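PDB 4CZW: PAN2-PAN3 deadenylation complex catalytic subunit pan2, which shortens the poly(A) tails of mRNA as the exonuclease subunit of the PAN2-PAN3 deadenylation complex, through a nuclease domain that follows a protease-like domain, probably inactive. Local coordinates for residues Arg6-Pro11 and Glu333-Gln338; Arg279-Trp282 and Gly286-Pro289; Tyr323-Thr328 and Asp359-Phe364. All coordinates share one frame; numbering follows the deposited sequence.

Contact 1: Arg6-Pro11 and Glu333-Gln338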
loop_
_atom_site.group_PDB
_atom_site.type_symbol
_atom_site.label_atom_id
_atom_site.label_comp_id
_atom_site.label_asym_id
_atom_site.label_seq_id
_atom_site.Cartn_x
_atom_site.Cartn_y
_atom_site.Cartn_z
ATOM N N ARG A 6 -24.764 -14.175 12.422
ATOM C CA ARG A 6 -25.989 -13.462 12.076
ATOM C C ARG A 6 -26.411 -13.752 10.637
ATOM O O ARG A 6 -25.565 -13.920 9.759
ATOM C CB ARG A 6 -25.806 -11.955 12.286
ATOM C CG ARG A 6 -25.316 -11.549 13.678
ATOM C CD ARG A 6 -26.398 -11.665 14.749
ATOM N NE ARG A 6 -26.616 -13.045 15.174
ATOM C CZ ARG A 6 -25.897 -13.666 16.104
ATOM N NH1 ARG A 6 -24.906 -13.031 16.716
ATOM N NH2 ARG A 6 -26.169 -14.924 16.422
ATOM N N PRO A 7 -27.730 -13.809 10.390
ATOM C CA PRO A 7 -28.259 -14.102 9.052
ATOM C C PRO A 7 -27.945 -13.002 8.045
ATOM O O PRO A 7 -27.967 -13.244 6.838
ATOM C CB PRO A 7 -29.769 -14.209 9.289
ATOM C CG PRO A 7 -30.016 -13.397 10.515
ATOM C CD PRO A 7 -28.807 -13.608 11.375
ATOM N N GLU A 8 -27.662 -11.804 8.543
ATOM C CA GLU A 8 -27.289 -10.684 7.691
ATOM C C GLU A 8 -26.037 -10.012 8.234
ATOM O O GLU A 8 -25.685 -10.191 9.398
ATOM C CB GLU A 8 -28.431 -9.673 7.589
ATOM C CG GLU A 8 -29.640 -10.179 6.821
ATOM C CD GLU A 8 -30.793 -9.195 6.844
ATOM O OE1 GLU A 8 -30.921 -8.450 7.838
ATOM O OE2 GLU A 8 -31.574 -9.171 5.870
ATOM N N ALA A 9 -25.368 -9.241 7.383
ATOM C CA ALA A 9 -24.155 -8.540 7.778
ATOM C C ALA A 9 -24.449 -7.474 8.827
ATOM O O ALA A 9 -25.213 -6.542 8.573
ATOM C CB ALA A 9 -23.487 -7.915 6.564
ATOM N N PRO A 10 -23.847 -7.614 10.017
ATOM C CA PRO A 10 -23.965 -6.611 11.081
ATOM C C PRO A 10 -23.353 -5.282 10.644
ATOM O O PRO A 10 -22.577 -5.271 9.687
ATOM C CB PRO A 10 -23.174 -7.233 12.242
ATOM C CG PRO A 10 -23.115 -8.692 11.934
ATOM C CD PRO A 10 -23.040 -8.768 10.443
ATOM N N PRO A 11 -23.697 -4.177 11.328
ATOM C CA PRO A 11 -23.147 -2.858 10.991
ATOM C C PRO A 11 -21.618 -2.826 10.978
ATOM O O PRO A 11 -21.033 -1.995 10.285
ATOM C CB PRO A 11 -23.702 -1.949 12.099
ATOM C CG PRO A 11 -24.202 -2.877 13.167
ATOM C CD PRO A 11 -24.654 -4.098 12.442
ATOM N N GLU A 333 -21.959 -9.540 1.385
ATOM C CA GLU A 333 -23.167 -9.230 0.628
ATOM C C GLU A 333 -24.214 -8.531 1.489
ATOM O O GLU A 333 -24.332 -8.800 2.684
ATOM C CB GLU A 333 -23.765 -10.504 0.025
ATOM C CG GLU A 333 -22.857 -11.225 -0.955
ATOM C CD GLU A 333 -23.503 -12.465 -1.539
ATOM O OE1 GLU A 333 -24.689 -12.715 -1.239
ATOM O OE2 GLU A 333 -22.825 -13.192 -2.297
ATOM N N THR A 334 -24.971 -7.630 0.873
ATOM C CA THR A 334 -26.087 -6.970 1.539
ATOM C C THR A 334 -27.376 -7.328 0.806
ATOM O O THR A 334 -27.434 -7.249 -0.419
ATOM C CB THR A 334 -25.909 -5.441 1.574
ATOM O OG1 THR A 334 -24.649 -5.120 2.177
ATOM C CG2 THR A 334 -27.029 -4.789 2.370
ATOM N N LYS A 335 -28.404 -7.729 1.551
ATOM C CA LYS A 335 -29.632 -8.234 0.941
ATOM C C LYS A 335 -30.393 -7.157 0.176
ATOM O O LYS A 335 -30.836 -7.380 -0.953
ATOM C CB LYS A 335 -30.558 -8.848 1.996
ATOM C CG LYS A 335 -31.758 -9.560 1.381
ATOM C CD LYS A 335 -32.847 -9.874 2.398
ATOM C CE LYS A 335 -32.514 -11.097 3.237
ATOM N NZ LYS A 335 -33.672 -11.502 4.084
ATOM N N SER A 336 -30.548 -5.995 0.801
ATOM C CA SER A 336 -31.320 -4.907 0.213
ATOM C C SER A 336 -30.753 -3.541 0.593
ATOM O O SER A 336 -30.701 -3.191 1.774
ATOM C CB SER A 336 -32.784 -5.008 0.637
ATOM O OG SER A 336 -33.397 -6.149 0.058
ATOM N N PRO A 337 -30.311 -2.770 -0.415
ATOM C CA PRO A 337 -30.290 -3.179 -1.826
ATOM C C PRO A 337 -29.126 -4.117 -2.142
ATOM O O PRO A 337 -28.036 -3.950 -1.594
ATOM C CB PRO A 337 -30.146 -1.850 -2.573
ATOM C CG PRO A 337 -29.431 -0.969 -1.617
ATOM C CD PRO A 337 -29.901 -1.365 -0.243
ATOM N N GLN A 338 -29.363 -5.091 -3.015
ATOM C CA GLN A 338 -28.372 -6.124 -3.293
ATOM C C GLN A 338 -27.092 -5.551 -3.895
ATOM O O GLN A 338 -27.122 -4.796 -4.871
ATOM C CB GLN A 338 -28.963 -7.196 -4.214
ATOM C CG GLN A 338 -28.756 -8.621 -3.719
ATOM C CD GLN A 338 -27.452 -9.230 -4.195
ATOM O OE1 GLN A 338 -27.045 -9.037 -5.341
ATOM N NE2 GLN A 338 -26.792 -9.976 -3.316
#

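Contact 2: Arg279-Trp282 and Gly286-Pro289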
loop_
_atom_site.group_PDB
_atom_site.type_symbol
_atom_site.label_atom_id
_atom_site.label_comp_id
_atom_site.label_asym_id
_atom_site.label_seq_id
_atom_site.Cartn_x
_atom_site.Cartn_y
_atom_site.Cartn_z
ATOM N N ARG A 279 -20.290 -22.802 -1.040
ATOM C CA ARG A 279 -20.558 -21.951 0.115
ATOM C C ARG A 279 -20.939 -22.779 1.337
ATOM O O ARG A 279 -20.605 -22.416 2.466
ATOM C CB ARG A 279 -21.654 -20.935 -0.213
ATOM C CG ARG A 279 -21.238 -19.917 -1.261
ATOM C CD ARG A 279 -22.379 -18.988 -1.639
ATOM N NE ARG A 279 -21.992 -18.079 -2.711
ATOM C CZ ARG A 279 -22.171 -18.328 -4.005
ATOM N NH1 ARG A 279 -22.743 -19.460 -4.397
ATOM N NH2 ARG A 279 -21.781 -17.441 -4.911
ATOM N N LYS A 280 -21.635 -23.890 1.108
ATOM C CA LYS A 280 -21.970 -24.811 2.188
ATOM C C LYS A 280 -20.703 -25.420 2.776
ATOM O O LYS A 280 -20.597 -25.616 3.986
ATOM C CB LYS A 280 -22.904 -25.916 1.692
ATOM C CG LYS A 280 -24.264 -25.429 1.220
ATOM C CD LYS A 280 -25.174 -26.598 0.886
ATOM C CE LYS A 280 -26.536 -26.126 0.405
ATOM N NZ LYS A 280 -27.444 -27.272 0.123
ATOM N N LEU A 281 -19.742 -25.713 1.905
ATOM C CA LEU A 281 -18.470 -26.290 2.322
ATOM C C LEU A 281 -17.666 -25.310 3.172
ATOM O O LEU A 281 -17.139 -25.672 4.223
ATOM C CB LEU A 281 -17.654 -26.719 1.101
ATOM C CG LEU A 281 -16.328 -27.432 1.377
ATOM C CD1 LEU A 281 -16.573 -28.777 2.042
ATOM C CD2 LEU A 281 -15.525 -27.600 0.096
ATOM N N TRP A 282 -17.578 -24.067 2.709
ATOM C CA TRP A 282 -16.807 -23.039 3.402
ATOM C C TRP A 282 -17.463 -22.592 4.704
ATOM O O TRP A 282 -16.797 -22.051 5.588
ATOM C CB TRP A 282 -16.599 -21.828 2.493
ATOM C CG TRP A 282 -15.345 -21.894 1.682
ATOM C CD1 TRP A 282 -15.233 -22.253 0.371
ATOM C CD2 TRP A 282 -14.021 -21.591 2.131
ATOM N NE1 TRP A 282 -13.919 -22.190 -0.026
ATOM C CE2 TRP A 282 -13.154 -21.786 1.038
ATOM C CE3 TRP A 282 -13.483 -21.173 3.352
ATOM C CZ2 TRP A 282 -11.779 -21.578 1.128
ATOM C CZ3 TRP A 282 -12.119 -20.966 3.439
ATOM C CH2 TRP A 282 -11.283 -21.169 2.336
ATOM N N GLY A 286 -14.548 -24.129 11.432
ATOM C CA GLY A 286 -13.188 -24.602 11.610
ATOM C C GLY A 286 -12.601 -25.250 10.371
ATOM O O GLY A 286 -11.614 -25.982 10.454
ATOM N N TRP A 287 -13.202 -24.977 9.217
ATOM C CA TRP A 287 -12.756 -25.583 7.967
ATOM C C TRP A 287 -11.441 -24.979 7.489
ATOM O O TRP A 287 -10.595 -25.679 6.935
ATOM C CB TRP A 287 -13.824 -25.430 6.884
ATOM C CG TRP A 287 -13.598 -26.315 5.697
ATOM C CD1 TRP A 287 -13.867 -27.649 5.609
ATOM C CD2 TRP A 287 -13.059 -25.930 4.425
ATOM N NE1 TRP A 287 -13.527 -28.120 4.364
ATOM C CE2 TRP A 287 -13.030 -27.084 3.618
ATOM C CE3 TRP A 287 -12.599 -24.722 3.891
ATOM C CZ2 TRP A 287 -12.559 -27.067 2.306
ATOM C CZ3 TRP A 287 -12.131 -24.707 2.589
ATOM C CH2 TRP A 287 -12.115 -25.873 1.811
ATOM N N LEU A 288 -11.275 -23.676 7.700
ATOM C CA LEU A 288 -10.047 -22.991 7.312
ATOM C C LEU A 288 -9.027 -23.018 8.442
ATOM O O LEU A 288 -9.224 -22.380 9.477
ATOM C CB LEU A 288 -10.338 -21.544 6.906
ATOM C CG LEU A 288 -9.113 -20.692 6.560
ATOM C CD1 LEU A 288 -8.363 -21.276 5.373
ATOM C CD2 LEU A 288 -9.516 -19.251 6.287
ATOM N N PRO A 289 -7.929 -23.762 8.248
ATOM C CA PRO A 289 -6.871 -23.846 9.256
ATOM C C PRO A 289 -5.970 -22.617 9.234
ATOM O O PRO A 289 -5.731 -22.053 8.165
ATOM C CB PRO A 289 -6.100 -25.099 8.841
ATOM C CG PRO A 289 -6.260 -25.144 7.361
ATOM C CD PRO A 289 -7.631 -24.588 7.065
#

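Contact 3: Tyr323-Thr328 and Asp359-Phe364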
loop_
_atom_site.group_PDB
_atom_site.type_symbol
_atom_site.label_atom_id
_atom_site.label_comp_id
_atom_site.label_asym_id
_atom_site.label_seq_id
_atom_site.Cartn_x
_atom_site.Cartn_y
_atom_site.Cartn_z
ATOM N N TYR A 323 3.200 -23.330 6.817
ATOM C CA TYR A 323 2.711 -22.012 6.429
ATOM C C TYR A 323 1.747 -21.462 7.475
ATOM O O TYR A 323 0.954 -22.205 8.053
ATOM C CB TYR A 323 2.026 -22.072 5.061
ATOM C CG TYR A 323 2.984 -22.159 3.893
ATOM C CD1 TYR A 323 3.584 -23.363 3.547
ATOM C CD2 TYR A 323 3.282 -21.036 3.131
ATOM C CE1 TYR A 323 4.458 -23.445 2.479
ATOM C CE2 TYR A 323 4.154 -21.108 2.062
ATOM C CZ TYR A 323 4.739 -22.315 1.741
ATOM O OH TYR A 323 5.608 -22.389 0.677
ATOM N N SER A 324 1.826 -20.158 7.720
ATOM C CA SER A 324 0.922 -19.503 8.655
ATOM C C SER A 324 -0.091 -18.648 7.907
ATOM O O SER A 324 0.244 -17.987 6.926
ATOM C CB SER A 324 1.703 -18.646 9.655
ATOM O OG SER A 324 2.524 -19.452 10.482
ATOM N N LEU A 325 -1.336 -18.675 8.371
ATOM C CA LEU A 325 -2.387 -17.868 7.768
ATOM C C LEU A 325 -2.255 -16.411 8.193
ATOM O O LEU A 325 -2.368 -16.087 9.375
ATOM C CB LEU A 325 -3.765 -18.407 8.151
ATOM C CG LEU A 325 -4.969 -17.600 7.661
ATOM C CD1 LEU A 325 -5.003 -17.555 6.142
ATOM C CD2 LEU A 325 -6.259 -18.179 8.215
ATOM N N VAL A 326 -2.011 -15.537 7.223
ATOM C CA VAL A 326 -1.864 -14.114 7.500
ATOM C C VAL A 326 -3.223 -13.434 7.611
ATOM O O VAL A 326 -3.519 -12.779 8.611
ATOM C CB VAL A 326 -1.037 -13.406 6.411
ATOM C CG1 VAL A 326 -1.013 -11.907 6.654
ATOM C CG2 VAL A 326 0.375 -13.967 6.371
ATOM N N GLY A 327 -4.049 -13.595 6.584
ATOM C CA GLY A 327 -5.361 -12.974 6.567
ATOM C C GLY A 327 -6.241 -13.450 5.429
ATOM O O GLY A 327 -5.888 -14.379 4.702
ATOM N N THR A 328 -7.392 -12.802 5.274
ATOM C CA THR A 328 -8.360 -13.194 4.257
ATOM C C THR A 328 -9.127 -11.996 3.704
ATOM O O THR A 328 -9.682 -11.201 4.463
ATOM C CB THR A 328 -9.374 -14.213 4.814
ATOM O OG1 THR A 328 -8.682 -15.369 5.304
ATOM C CG2 THR A 328 -10.358 -14.637 3.734
ATOM N N ASP A 359 -2.985 -14.880 18.914
ATOM C CA ASP A 359 -4.241 -14.528 18.262
ATOM C C ASP A 359 -4.519 -13.032 18.356
ATOM O O ASP A 359 -5.023 -12.545 19.367
ATOM C CB ASP A 359 -5.400 -15.319 18.871
ATOM C CG ASP A 359 -5.284 -16.808 18.616
ATOM O OD1 ASP A 359 -4.751 -17.191 17.553
ATOM O OD2 ASP A 359 -5.726 -17.597 19.479
ATOM N N ARG A 360 -4.183 -12.310 17.292
ATOM C CA ARG A 360 -4.403 -10.871 17.235
ATOM C C ARG A 360 -5.153 -10.492 15.961
ATOM O O ARG A 360 -4.713 -9.629 15.203
ATOM C CB ARG A 360 -3.072 -10.121 17.311
ATOM C CG ARG A 360 -2.248 -10.445 18.546
ATOM C CD ARG A 360 -0.969 -9.626 18.589
ATOM N NE ARG A 360 -1.244 -8.194 18.517
ATOM C CZ ARG A 360 -1.551 -7.439 19.565
ATOM N NH1 ARG A 360 -1.625 -7.978 20.775
ATOM N NH2 ARG A 360 -1.785 -6.144 19.405
ATOM N N TRP A 361 -6.288 -11.145 15.735
ATOM C CA TRP A 361 -7.076 -10.921 14.528
ATOM C C TRP A 361 -7.846 -9.605 14.580
ATOM O O TRP A 361 -8.407 -9.240 15.614
ATOM C CB TRP A 361 -8.044 -12.085 14.307
ATOM C CG TRP A 361 -7.353 -13.389 14.057
ATOM C CD1 TRP A 361 -6.935 -14.288 14.995
ATOM C CD2 TRP A 361 -6.997 -13.942 12.784
ATOM N NE1 TRP A 361 -6.342 -15.367 14.385
ATOM C CE2 TRP A 361 -6.366 -15.179 13.030
ATOM C CE3 TRP A 361 -7.149 -13.512 11.463
ATOM C CZ2 TRP A 361 -5.889 -15.988 12.000
ATOM C CZ3 TRP A 361 -6.675 -14.317 10.444
ATOM C CH2 TRP A 361 -6.052 -15.542 10.718
ATOM N N HIS A 362 -7.869 -8.900 13.453
ATOM C CA HIS A 362 -8.588 -7.635 13.351
ATOM C C HIS A 362 -9.440 -7.569 12.088
ATOM O O HIS A 362 -9.070 -8.112 11.047
ATOM C CB HIS A 362 -7.613 -6.456 13.373
ATOM C CG HIS A 362 -7.019 -6.187 14.719
ATOM N ND1 HIS A 362 -6.029 -6.973 15.268
ATOM C CD2 HIS A 362 -7.276 -5.217 15.628
ATOM C CE1 HIS A 362 -5.701 -6.498 16.457
ATOM N NE2 HIS A 362 -6.444 -5.433 16.699
ATOM N N LEU A 363 -10.581 -6.897 12.190
ATOM C CA LEU A 363 -11.451 -6.680 11.043
ATOM C C LEU A 363 -11.175 -5.321 10.408
ATOM O O LEU A 363 -11.374 -4.282 11.037
ATOM C CB LEU A 363 -12.921 -6.781 11.454
ATOM C CG LEU A 363 -13.950 -6.309 10.424
ATOM C CD1 LEU A 363 -13.864 -7.131 9.148
ATOM C CD2 LEU A 363 -15.355 -6.358 11.007
ATOM N N PHE A 364 -10.713 -5.335 9.162
ATOM C CA PHE A 364 -10.439 -4.099 8.441
ATOM C C PHE A 364 -11.540 -3.789 7.433
ATOM O O PHE A 364 -11.389 -4.039 6.237
ATOM C CB PHE A 364 -9.083 -4.177 7.733
ATOM C CG PHE A 364 -7.908 -4.163 8.669
ATOM C CD1 PHE A 364 -7.348 -2.964 9.078
ATOM C CD2 PHE A 364 -7.363 -5.347 9.137
ATOM C CE1 PHE A 364 -6.266 -2.946 9.939
ATOM C CE2 PHE A 364 -6.281 -5.335 9.998
ATOM C CZ PHE A 364 -5.732 -4.133 10.399
#

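Contact 1: Arg6-Pro11 and Glu333-Gln338
A9 and E333 make the more enclosed part of this contact, while E8 and K335 reach out over its solvent side. Here the first loop of the fragment packs at the end of strand 321-334 in the ubiquitin-protease-like domain, thought to serve the complex as a structural scaffold. The methyl group of A9 is directed at the end of the strand and stands 4.1 Å (CB) from the carbonyl oxygen of E333, an apolar approach to backbone with no directed bond. A9 and P10 both rest on W384, whose indole NE1 donates a hydrogen bond to the carbonyl of R6 and whose backbone pairs with that of E333. The backbones of the two segments stay well apart, with A9 CA 6.7 Å from T334 CA. On the exposed side, E8 is extended beyond CG and slants across the K335 chain, with OE2 the atom that touches it. That lysine chain leaves with CG anti to N (chi1 -172°) and then bends at chi3 (-79°), which carries the ammonium group round the same oxygen. OE2 of E8 consequently lies 3.4 Å from CE of K335. The distance from E8 OE2 to K335 NZ is 3.6 Å, a long salt bridge in which the carboxylate meets the aliphatic shaft of the lysine as much as its charge. Such an exposed, lengthened ion pair probably gives mild, poorly directed attraction, readily weakened by water, so the joint between loop and strand end is likely to depend more on A9, P10 and the shared tryptophan than on E8 and K335.

Contact 2: Arg279-Trp282 and Gly286-Pro289
L281, near the end of helix 276-282, meets W287 in two ways. Its side chain lies against the indole, with CD2 3.7 Å from CZ2 of W287 and CD1 near NE1, while its carbonyl oxygen stands 3.9 Å above the W287 ring plane, offset toward the rim, and accepts a hydrogen bond from the T284 hydroxyl. W282 follows and offers a ring face. CZ3 of W287 comes down over the centre of the W282 ring, 3.5 Å from CE2 of W282, in an edge-to-face pair whose planes meet at 66°. A chi1 of -165° swings the W287 indole out from its main chain towards the helix end, and its NE1 donates a hydrogen bond to the I225 carbonyl, as W282 NE1 does to the Y210 hydroxyl. CZ3 of W282 also touches L288 CB at 3.9 Å. With an alanine in place of W287, the face of W282 would probably lose its aromatic partner and the I225 carbonyl its donor. Within the protease-like domain this turn after the helix is closed in by helix 227-235, where F227 meets W282 and L288 and V230 meets W287. M386 and P387 of strand 385-394 pack on W282, and L325 and T328 of strand 321-334 on L288.

Contact 3: Tyr323-Thr328 and Asp359-Phe364
The six-membered ring of W361 reaches L325 in the apolar part of the contact. CD2 of L325 comes within 3.6 Å of CH2 at the far corner of the indole, and CG of the leucine lies at the ring edge, in its plane, 3.8 Å from the same CH2. The axes of the two short strand segments come within 9.1 Å and point the same way, 23° apart, with strand 339-347 paired antiparallel to both strands. W361 spans the gap across that intervening strand, packing on N347; chi1 near -64° sets its CG beside the backbone N. Contact with backbone comes next. CZ3 of W361 approaches the V326 carbonyl oxygen at 4.0 Å and CA of G327 at 4.3 Å, both obliquely. One side-chain hydrogen bond lies within 359-364, where H362 ND1 donates to the R360 carbonyl oxygen from 3.0 Å, above the carbonyl plane and bent to 144°. With that oxygen near its plane, the imidazole has its rotation limited, and Y38 meets it edge-to-face. Across the segments, then, the buried six-membered ring of W361 rests on L325 and the V326-G327 main chain, largely apolar van der Waals packing added to the hydrogen-bonded pairing that each strand has with 339-347.

How the contacts relate
From the start of the fragment, contact 1 opens first and closes its long loop only when the chain returns at 333-338, so the fragment's first loop is held at the end of strand 321-334. Within that span lies contact 2, a short local closure across three residues after helix 276-282. Contact 3 starts at 323-328, before contact 1 closes, and ends beyond it at 359-364; these two therefore cross, sharing strand 321-334. Contacts 2 and 3 follow one another in sequence yet touch, L288 CD2 meeting L325 CD2 at 3.9 Å. Together they bring the first loop and the turn after helix 276-282 against the mixed sheet, and link its strands 321-334 and 361-365 across the strand between them.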